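Long-range contacts in member of s1p family of ribosomal proteins (Pyrococcus furiosus, PDB 5YH1), which is the manganese-binding DHH domain of a longer S1-family protein and probably acts as a nucleic-acid-binding exonuclease: residues Arg19-Asp24 with Ala44-Arg49; Gly26-Ser31 with Val206-Asn211; Thr328-Leu333 with Leu367-Asp372. One frame throughout, in Å; residues are numbered along the deposited sequence.

Interactions 1 and 2 lie side by side, their centres about 12 Å apart, and touch where Arg49 NH1 meets Ile210 O. Both fix the segment between helix 2-20 and helix 32-53, interaction 1 against helix 32-53 and interaction 2 against helix 199-210. Both are partly buried, and in both an arginine side chain holds backbone carbonyls. Interaction 3 is a buried contact on the far side of the chain's centre, its centre about 48 Å from that of interaction 1 and about 43 Å from that of interaction 2. It joins two parallel strands of the mixed sheet, so its bonds run mainly between backbones, with one tyrosine ring laid over the neighbouring strand.

Interaction 1. Residues Arg19-Asp24 with Ala44-Arg49; sequences RAQPSD and AAFMIR
Arg49 reaches from helix 32-53 to the C-terminal end of helix 2-20 and grips two successive carbonyls there. NE donates to Ala20 O at 2.8 Å, and NH2 donates to Arg19 O, also at 2.8 Å. Both oxygens lie at the edge of the guanidinium, near its plane. The carbonyls are turned differently: Arg19 O is met almost head-on, with a C=O...N angle of 161°, whereas NE sits above the carbonyl plane of Ala20. A bend at chi3 (57°) turns the guanidinium out of the line of the Arg49 chain. The third nitrogen, NH1, bonds Ile210 O. Without this guanidinium, as with an alanine here, the carbonyls of Arg19 and Ala20 would probably lose both donors, and the end of helix 2-20 would be less firmly held. One turn earlier, Phe46 supplies the apolar half. Ala20 CB comes obliquely to its ring, 3.6 Å from Phe46 CE1. The Gln21 amide runs obliquely beside the same CD1-CE1 side of the ring, its plane 33° from it, with Gln21 NE2 3.8 Å from Phe46 CE1. Pro22 CD faces Phe46 CB, and Pro22 CB lies 4.3 Å from Ala45 CB. This is helix-end packing between two consecutive helices joined by a loop, where an arginine of the second donates to the last carbonyls of the first.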
loop_
_atom_site.group_PDB
_atom_site.type_symbol
_atom_site.label_atom_id
_atom_site.label_comp_id
_atom_site.label_asym_id
_atom_site.label_seq_id
_atom_site.Cartn_x
_atom_site.Cartn_y
_atom_site.Cartn_z
ATOM N N ARG A 19 -19.038 -1.033 39.290
ATOM C CA ARG A 19 -17.591 -0.812 39.232
ATOM C C ARG A 19 -17.152 0.149 38.122
ATOM O O ARG A 19 -16.147 0.843 38.269
ATOM C CB ARG A 19 -16.806 -2.117 39.084
ATOM C CG ARG A 19 -15.358 -1.916 39.505
ATOM C CD ARG A 19 -14.436 -3.047 39.129
ATOM N NE ARG A 19 -13.039 -2.646 39.297
ATOM C CZ ARG A 19 -12.004 -3.482 39.228
ATOM N NH1 ARG A 19 -12.193 -4.782 39.002
ATOM N NH2 ARG A 19 -10.768 -3.022 39.389
ATOM N N ALA A 20 -17.888 0.174 37.015
ATOM C CA ALA A 20 -17.532 1.022 35.878
ATOM C C ALA A 20 -17.753 2.505 36.150
ATOM O O ALA A 20 -17.126 3.340 35.507
ATOM C CB ALA A 20 -18.312 0.607 34.640
ATOM N N GLN A 21 -18.656 2.834 37.075
ATOM C CA GLN A 21 -18.929 4.229 37.425
ATOM C C GLN A 21 -17.621 4.921 37.736
ATOM O O GLN A 21 -16.883 4.459 38.590
ATOM C CB GLN A 21 -19.823 4.332 38.665
ATOM C CG GLN A 21 -21.276 3.971 38.432
ATOM C CD GLN A 21 -21.967 4.909 37.468
ATOM O OE1 GLN A 21 -21.613 6.083 37.358
ATOM N NE2 GLN A 21 -22.960 4.394 36.760
ATOM N N PRO A 22 -17.319 6.016 37.033
ATOM C CA PRO A 22 -16.108 6.763 37.372
ATOM C C PRO A 22 -16.315 7.687 38.580
ATOM O O PRO A 22 -17.434 8.135 38.828
ATOM C CB PRO A 22 -15.861 7.594 36.115
ATOM C CG PRO A 22 -17.231 7.849 35.584
ATOM C CD PRO A 22 -18.054 6.630 35.913
ATOM N N SER A 23 -15.236 7.963 39.309
ATOM C CA SER A 23 -15.243 8.992 40.341
ATOM C C SER A 23 -15.310 10.365 39.697
ATOM O O SER A 23 -14.843 10.563 38.573
ATOM C CB SER A 23 -13.966 8.933 41.170
ATOM O OG SER A 23 -13.753 7.634 41.662
ATOM N N ASP A 24 -15.873 11.322 40.421
ATOM C CA ASP A 24 -15.850 12.703 39.981
ATOM C C ASP A 24 -14.509 13.304 40.382
ATOM O O ASP A 24 -14.363 13.802 41.489
ATOM C CB ASP A 24 -17.009 13.487 40.593
ATOM C CG ASP A 24 -17.078 14.903 40.082
ATOM O OD1 ASP A 24 -16.096 15.371 39.453
ATOM O OD2 ASP A 24 -18.116 15.553 40.304
ATOM N N ALA A 44 -18.724 8.720 28.810
ATOM C CA ALA A 44 -17.661 8.163 27.965
ATOM C C ALA A 44 -16.737 7.269 28.780
ATOM O O ALA A 44 -16.417 6.148 28.374
ATOM C CB ALA A 44 -16.863 9.281 27.297
ATOM N N ALA A 45 -16.327 7.764 29.940
ATOM C CA ALA A 45 -15.427 7.022 30.813
ATOM C C ALA A 45 -16.099 5.774 31.373
ATOM O O ALA A 45 -15.466 4.735 31.503
ATOM C CB ALA A 45 -14.918 7.908 31.940
ATOM N N PHE A 46 -17.381 5.882 31.705
ATOM C CA PHE A 46 -18.165 4.728 32.134
ATOM C C PHE A 46 -18.161 3.627 31.062
ATOM O O PHE A 46 -17.882 2.466 31.360
ATOM C CB PHE A 46 -19.614 5.135 32.461
ATOM C CG PHE A 46 -20.546 3.964 32.638
ATOM C CD1 PHE A 46 -20.629 3.300 33.853
ATOM C CD2 PHE A 46 -21.326 3.508 31.581
ATOM C CE1 PHE A 46 -21.479 2.207 34.009
ATOM C CE2 PHE A 46 -22.172 2.419 31.734
ATOM C CZ PHE A 46 -22.246 1.767 32.950
HETATM N N MSE A 47 -18.467 3.997 29.822
HETATM C CA MSE A 47 -18.529 3.011 28.734
HETATM C C MSE A 47 -17.192 2.362 28.490
HETATM O O MSE A 47 -17.111 1.153 28.286
HETATM C CB MSE A 47 -19.061 3.665 27.467
HETATM C CG MSE A 47 -20.573 3.820 27.578
HETATM SE SE MSE A 47 -21.267 4.810 26.031
HETATM C CE MSE A 47 -21.134 3.307 24.753
ATOM N N ILE A 48 -16.119 3.144 28.536
ATOM C CA ILE A 48 -14.787 2.603 28.289
ATOM C C ILE A 48 -14.386 1.654 29.418
ATOM O O ILE A 48 -13.946 0.524 29.158
ATOM C CB ILE A 48 -13.759 3.730 28.033
ATOM C CG1 ILE A 48 -14.039 4.360 26.665
ATOM C CG2 ILE A 48 -12.333 3.209 28.071
ATOM C CD1 ILE A 48 -13.376 5.697 26.433
ATOM N N ARG A 49 -14.576 2.090 30.662
ATOM C CA ARG A 49 -14.249 1.261 31.831
ATOM C C ARG A 49 -15.054 -0.044 31.840
ATOM O O ARG A 49 -14.537 -1.094 32.200
ATOM C CB ARG A 49 -14.499 2.035 33.136
ATOM C CG ARG A 49 -13.488 3.135 33.438
ATOM C CD ARG A 49 -13.992 4.053 34.548
ATOM N NE ARG A 49 -14.298 3.308 35.776
ATOM C CZ ARG A 49 -13.387 2.862 36.638
ATOM N NH1 ARG A 49 -12.098 3.082 36.452
ATOM N NH2 ARG A 49 -13.768 2.188 37.705
#

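Interaction 2. Residues Gly26-Ser31 with Val206-Asn211; sequences GFLVKS and VARYIN
Gly26 O is the polar centre of this contact and takes two donors from helix 199-210. Arg208 NH1 gives it a nearly straight bond of 3.0 Å, with an N-H...O angle of 174°. Gly26 O lies at the edge of the guanidinium and in its plane, while NH1 stands above the carbonyl plane of Gly26. Tyr209 OH adds a bond of 2.8 Å to Gly26 O, a weak one. Gly26 has a positive phi, readily taken by glycine, and its N is bonded to Asp24 OD1.

All three guanidinium nitrogens of Arg208 have partners. NH1 also forms a salt bridge with Glu205 OE1, NE forms one with Glu215 OE1, and NH2 bonds Val25 O. The side chain bends at chi3 (54°), which turns the guanidinium toward the loop. Glu205 serves both sides, because its OE2 accepts from Leu28 N. Leu28 N also lies over one face of the Arg208 guanidinium, toward its rim, 4.1 Å above the plane.

Apolar atoms pack beside these bonds. Leu28 crosses the Arg208 chain obliquely, with Leu28 CG 3.6 Å from Arg208 CD. Phe27 and Tyr209 meet as an oblique aromatic pair, their planes at 52°. Tyr209 OH sits over one face of the Phe27 ring, toward its rim, and Phe27 CE1 is 3.9 Å from Tyr209 CE1.

Arg208 is buried, and its charge is probably balanced by Glu205 and Glu215, with the carbonyls of Gly26 and Val25 taking further N-H groups. The chemistry implies that the loop is tied to the helix through its backbone at Gly26 and Val25, with Leu28 and Phe27 packed beside the polar groups.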
loop_
_atom_site.group_PDB
_atom_site.type_symbol
_atom_site.label_atom_id
_atom_site.label_comp_id
_atom_site.label_asym_id
_atom_site.label_seq_id
_atom_site.Cartn_x
_atom_site.Cartn_y
_atom_site.Cartn_z
ATOM N N GLY A 26 -13.065 15.877 38.888
ATOM C CA GLY A 26 -12.965 17.248 38.417
ATOM C C GLY A 26 -12.144 17.350 37.141
ATOM O O GLY A 26 -12.130 16.415 36.327
ATOM N N PHE A 27 -11.474 18.496 36.976
ATOM C CA PHE A 27 -10.663 18.793 35.799
ATOM C C PHE A 27 -9.323 19.417 36.180
ATOM O O PHE A 27 -9.143 19.870 37.305
ATOM C CB PHE A 27 -11.421 19.734 34.881
ATOM C CG PHE A 27 -12.729 19.186 34.412
ATOM C CD1 PHE A 27 -12.769 18.070 33.593
ATOM C CD2 PHE A 27 -13.922 19.783 34.791
ATOM C CE1 PHE A 27 -13.977 17.557 33.147
ATOM C CE2 PHE A 27 -15.129 19.277 34.359
ATOM C CZ PHE A 27 -15.161 18.160 33.532
ATOM N N LEU A 28 -8.386 19.437 35.234
ATOM C CA LEU A 28 -7.040 19.968 35.474
ATOM C C LEU A 28 -6.987 21.491 35.440
ATOM O O LEU A 28 -6.021 22.086 35.906
ATOM C CB LEU A 28 -6.060 19.417 34.440
ATOM C CG LEU A 28 -5.747 17.932 34.553
ATOM C CD1 LEU A 28 -5.036 17.452 33.291
ATOM C CD2 LEU A 28 -4.901 17.658 35.785
ATOM N N VAL A 29 -8.026 22.097 34.877
ATOM C CA VAL A 29 -8.105 23.533 34.659
ATOM C C VAL A 29 -9.527 23.994 34.972
ATOM O O VAL A 29 -10.433 23.159 35.057
ATOM C CB VAL A 29 -7.811 23.882 33.186
ATOM C CG1 VAL A 29 -6.424 23.394 32.786
ATOM C CG2 VAL A 29 -8.865 23.282 32.263
ATOM N N LYS A 30 -9.721 25.309 35.109
ATOM C CA LYS A 30 -11.057 25.897 35.243
ATOM C C LYS A 30 -11.651 26.116 33.865
ATOM O O LYS A 30 -10.990 26.664 32.982
ATOM C CB LYS A 30 -11.027 27.253 35.977
ATOM C CG LYS A 30 -10.148 27.306 37.222
ATOM C CD LYS A 30 -10.820 28.072 38.365
ATOM C CE LYS A 30 -9.812 28.704 39.322
ATOM N NZ LYS A 30 -9.419 30.076 38.888
ATOM N N SER A 31 -12.909 25.718 33.686
ATOM C CA SER A 31 -13.554 25.779 32.383
ATOM C C SER A 31 -15.052 25.516 32.512
ATOM O O SER A 31 -15.457 24.432 32.925
ATOM C CB SER A 31 -12.954 24.715 31.447
ATOM O OG SER A 31 -13.660 24.648 30.214
ATOM N N VAL A 206 -11.022 12.907 29.862
ATOM C CA VAL A 206 -11.702 11.604 29.849
ATOM C C VAL A 206 -10.794 10.536 30.437
ATOM O O VAL A 206 -11.236 9.721 31.267
ATOM C CB VAL A 206 -12.187 11.170 28.452
ATOM C CG1 VAL A 206 -12.721 9.742 28.495
ATOM C CG2 VAL A 206 -13.272 12.103 27.942
ATOM N N ALA A 207 -9.526 10.545 30.033
ATOM C CA ALA A 207 -8.569 9.555 30.532
ATOM C C ALA A 207 -8.442 9.575 32.057
ATOM O O ALA A 207 -8.292 8.530 32.684
ATOM C CB ALA A 207 -7.203 9.754 29.893
ATOM N N ARG A 208 -8.490 10.765 32.647
ATOM C CA ARG A 208 -8.425 10.906 34.104
ATOM C C ARG A 208 -9.642 10.259 34.782
ATOM O O ARG A 208 -9.505 9.646 35.840
ATOM C CB ARG A 208 -8.302 12.384 34.508
ATOM C CG ARG A 208 -6.968 13.019 34.133
ATOM C CD ARG A 208 -6.921 14.515 34.430
ATOM N NE ARG A 208 -7.274 14.774 35.828
ATOM C CZ ARG A 208 -8.471 15.174 36.262
ATOM N NH1 ARG A 208 -9.470 15.438 35.430
ATOM N NH2 ARG A 208 -8.665 15.324 37.559
ATOM N N TYR A 209 -10.819 10.384 34.173
ATOM C CA TYR A 209 -12.005 9.693 34.677
ATOM C C TYR A 209 -11.928 8.177 34.481
ATOM O O TYR A 209 -12.402 7.416 35.323
ATOM C CB TYR A 209 -13.277 10.246 34.044
ATOM C CG TYR A 209 -13.678 11.593 34.599
ATOM C CD1 TYR A 209 -13.053 12.753 34.168
ATOM C CD2 TYR A 209 -14.679 11.711 35.561
ATOM C CE1 TYR A 209 -13.413 13.993 34.656
ATOM C CE2 TYR A 209 -15.044 12.953 36.057
ATOM C CZ TYR A 209 -14.397 14.091 35.605
ATOM O OH TYR A 209 -14.735 15.337 36.086
ATOM N N ILE A 210 -11.324 7.733 33.379
ATOM C CA ILE A 210 -11.146 6.305 33.151
ATOM C C ILE A 210 -10.227 5.723 34.210
ATOM O O ILE A 210 -10.530 4.677 34.778
ATOM C CB ILE A 210 -10.578 6.005 31.741
ATOM C CG1 ILE A 210 -11.633 6.310 30.680
ATOM C CG2 ILE A 210 -10.142 4.550 31.629
ATOM C CD1 ILE A 210 -11.072 6.486 29.289
ATOM N N ASN A 211 -9.104 6.393 34.463
ATOM C CA ASN A 211 -8.090 5.877 35.374
ATOM C C ASN A 211 -7.350 7.010 36.099
ATOM O O ASN A 211 -6.297 7.459 35.649
ATOM C CB ASN A 211 -7.102 4.985 34.609
ATOM C CG ASN A 211 -6.138 4.261 35.523
ATOM O OD1 ASN A 211 -6.166 4.437 36.738
ATOM N ND2 ASN A 211 -5.278 3.443 34.944
#

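Interaction 3. Residues Thr328-Leu333 with Leu367-Asp372; sequences TIDVEL and LAYGPD
Tyr369 lays its ring over the neighbouring strand at Ile329 and Asp330. Its CB leaves the sheet on the same face as Thr328 and Asp330. With CG set between the backbone N and the carbonyl carbon (chi1 61°), the ring leans across to strand 325-330. CG and CD2 come next to Ile329 O, which is 3.5 Å from Tyr369 CD2. CE2 follows the Ile329 peptide, with Thr328 CB at the ring edge. Along the other edge of the ring, CD1 lies nearest Asp330 CA, CE1 meets the CB and carboxylate of Asp330, and CZ lies near Asp330 CB. Asp330 CA stands over the ring face, 4.0 Å from the Tyr369 centroid, as a CH-pi contact. At the tip, Tyr369 OH lies 3.7 Å from Asp330 CB and joins two waters: one also bonds Thr328 OG1, and the other donates to Asp330 OD2 at 2.6 Å.

Beneath the ring the strands run parallel, with Ile329 N bonded to Leu367 O, Tyr369 N to Ile329 O at 2.9 Å, and Val331 N to Tyr369 O. On the opposite face Ala368 CB packs 3.7 Å from Ile329 CG2, under helix 343-358, which links these strands in a beta-alpha-beta crossover. Past the strand ends, Glu332 OE2 touches Pro371 CD at 3.5 Å, while its OE1 pairs with Lys337. Asp330 OD1 accepts from Glu332 N, an Asx turn, and from Leu333 N, which completes an Asx motif.

One aspartate therefore serves two ends: OD1 shapes the turn, and OD2 is linked through a water to the tyrosine hydroxyl, which is likely to limit its movement.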
loop_
_atom_site.group_PDB
_atom_site.type_symbol
_atom_site.label_atom_id
_atom_site.label_comp_id
_atom_site.label_asym_id
_atom_site.label_seq_id
_atom_site.Cartn_x
_atom_site.Cartn_y
_atom_site.Cartn_z
ATOM N N THR A 328 -1.223 33.255 -3.774
ATOM C CA THR A 328 -1.512 32.033 -4.529
ATOM C C THR A 328 -0.220 31.312 -4.878
ATOM O O THR A 328 0.801 31.943 -5.162
ATOM C CB THR A 328 -2.278 32.328 -5.825
ATOM O OG1 THR A 328 -1.500 33.212 -6.633
ATOM C CG2 THR A 328 -3.619 32.968 -5.522
ATOM N N ILE A 329 -0.276 29.986 -4.828
ATOM C CA ILE A 329 0.870 29.149 -5.150
ATOM C C ILE A 329 0.397 27.834 -5.758
ATOM O O ILE A 329 -0.464 27.144 -5.207
ATOM C CB ILE A 329 1.770 28.904 -3.913
ATOM C CG1 ILE A 329 2.908 27.930 -4.224
ATOM C CG2 ILE A 329 0.968 28.391 -2.728
ATOM C CD1 ILE A 329 3.912 28.466 -5.218
ATOM N N ASP A 330 0.965 27.516 -6.912
ATOM C CA ASP A 330 0.711 26.252 -7.599
ATOM C C ASP A 330 1.651 25.202 -7.021
ATOM O O ASP A 330 2.823 25.122 -7.413
ATOM C CB ASP A 330 0.957 26.433 -9.095
ATOM C CG ASP A 330 0.607 25.191 -9.910
ATOM O OD1 ASP A 330 0.710 24.056 -9.375
ATOM O OD2 ASP A 330 0.242 25.369 -11.093
ATOM N N VAL A 331 1.139 24.408 -6.086
ATOM C CA VAL A 331 1.947 23.394 -5.429
ATOM C C VAL A 331 2.090 22.086 -6.224
ATOM O O VAL A 331 2.758 21.181 -5.765
ATOM C CB VAL A 331 1.479 23.094 -3.987
ATOM C CG1 VAL A 331 1.556 24.358 -3.140
ATOM C CG2 VAL A 331 0.070 22.514 -3.954
ATOM N N GLU A 332 1.480 21.986 -7.399
ATOM C CA GLU A 332 1.812 20.898 -8.318
ATOM C C GLU A 332 3.078 21.261 -9.106
ATOM O O GLU A 332 3.989 20.458 -9.194
ATOM C CB GLU A 332 0.657 20.605 -9.279
ATOM C CG GLU A 332 0.727 19.249 -9.994
ATOM C CD GLU A 332 0.539 18.020 -9.080
ATOM O OE1 GLU A 332 0.783 16.897 -9.572
ATOM O OE2 GLU A 332 0.146 18.145 -7.890
ATOM N N LEU A 333 3.129 22.468 -9.673
ATOM C CA LEU A 333 4.282 22.891 -10.473
ATOM C C LEU A 333 5.526 23.251 -9.655
ATOM O O LEU A 333 6.653 23.029 -10.117
ATOM C CB LEU A 333 3.925 24.083 -11.361
ATOM C CG LEU A 333 2.917 23.873 -12.490
ATOM C CD1 LEU A 333 2.873 25.118 -13.366
ATOM C CD2 LEU A 333 3.252 22.641 -13.324
ATOM N N LEU A 367 -3.907 30.744 -0.786
ATOM C CA LEU A 367 -4.544 29.699 -1.585
ATOM C C LEU A 367 -3.467 28.869 -2.277
ATOM O O LEU A 367 -2.773 29.362 -3.159
ATOM C CB LEU A 367 -5.442 30.350 -2.625
ATOM C CG LEU A 367 -6.059 29.418 -3.667
ATOM C CD1 LEU A 367 -7.208 28.646 -3.055
ATOM C CD2 LEU A 367 -6.532 30.239 -4.855
ATOM N N ALA A 368 -3.331 27.612 -1.872
ATOM C CA ALA A 368 -2.364 26.697 -2.482
ATOM C C ALA A 368 -3.104 25.646 -3.283
ATOM O O ALA A 368 -3.889 24.897 -2.717
ATOM C CB ALA A 368 -1.526 26.029 -1.409
ATOM N N TYR A 369 -2.852 25.570 -4.588
ATOM C CA TYR A 369 -3.649 24.697 -5.454
ATOM C C TYR A 369 -2.833 23.678 -6.252
ATOM O O TYR A 369 -1.677 23.912 -6.615
ATOM C CB TYR A 369 -4.512 25.528 -6.402
ATOM C CG TYR A 369 -3.751 26.432 -7.339
ATOM C CD1 TYR A 369 -3.324 25.978 -8.590
ATOM C CD2 TYR A 369 -3.468 27.749 -6.987
ATOM C CE1 TYR A 369 -2.629 26.816 -9.451
ATOM C CE2 TYR A 369 -2.775 28.592 -7.841
ATOM C CZ TYR A 369 -2.358 28.123 -9.067
ATOM O OH TYR A 369 -1.675 28.963 -9.907
ATOM N N GLY A 370 -3.464 22.538 -6.503
ATOM C CA GLY A 370 -2.955 21.529 -7.435
ATOM C C GLY A 370 -3.872 21.415 -8.641
ATOM O O GLY A 370 -4.651 22.329 -8.909
ATOM N N PRO A 371 -3.792 20.289 -9.378
ATOM C CA PRO A 371 -4.656 20.095 -10.550
ATOM C C PRO A 371 -6.145 20.138 -10.212
ATOM O O PRO A 371 -6.921 20.704 -10.969
ATOM C CB PRO A 371 -4.293 18.677 -11.043
ATOM C CG PRO A 371 -3.002 18.334 -10.392
ATOM C CD PRO A 371 -2.982 19.089 -9.087
ATOM N N ASP A 372 -6.519 19.534 -9.081
ATOM C CA ASP A 372 -7.921 19.291 -8.743
ATOM C C ASP A 372 -8.265 19.552 -7.265
ATOM O O ASP A 372 -9.251 19.026 -6.751
ATOM C CB ASP A 372 -8.283 17.842 -9.114
ATOM C CG ASP A 372 -7.427 16.826 -8.390
ATOM O OD1 ASP A 372 -6.497 17.219 -7.652
ATOM O OD2 ASP A 372 -7.674 15.625 -8.564
HETATM O O HOH W 1 -0.132 31.158 -8.298
HETATM O O HOH W 2 -0.326 27.721 -12.097
#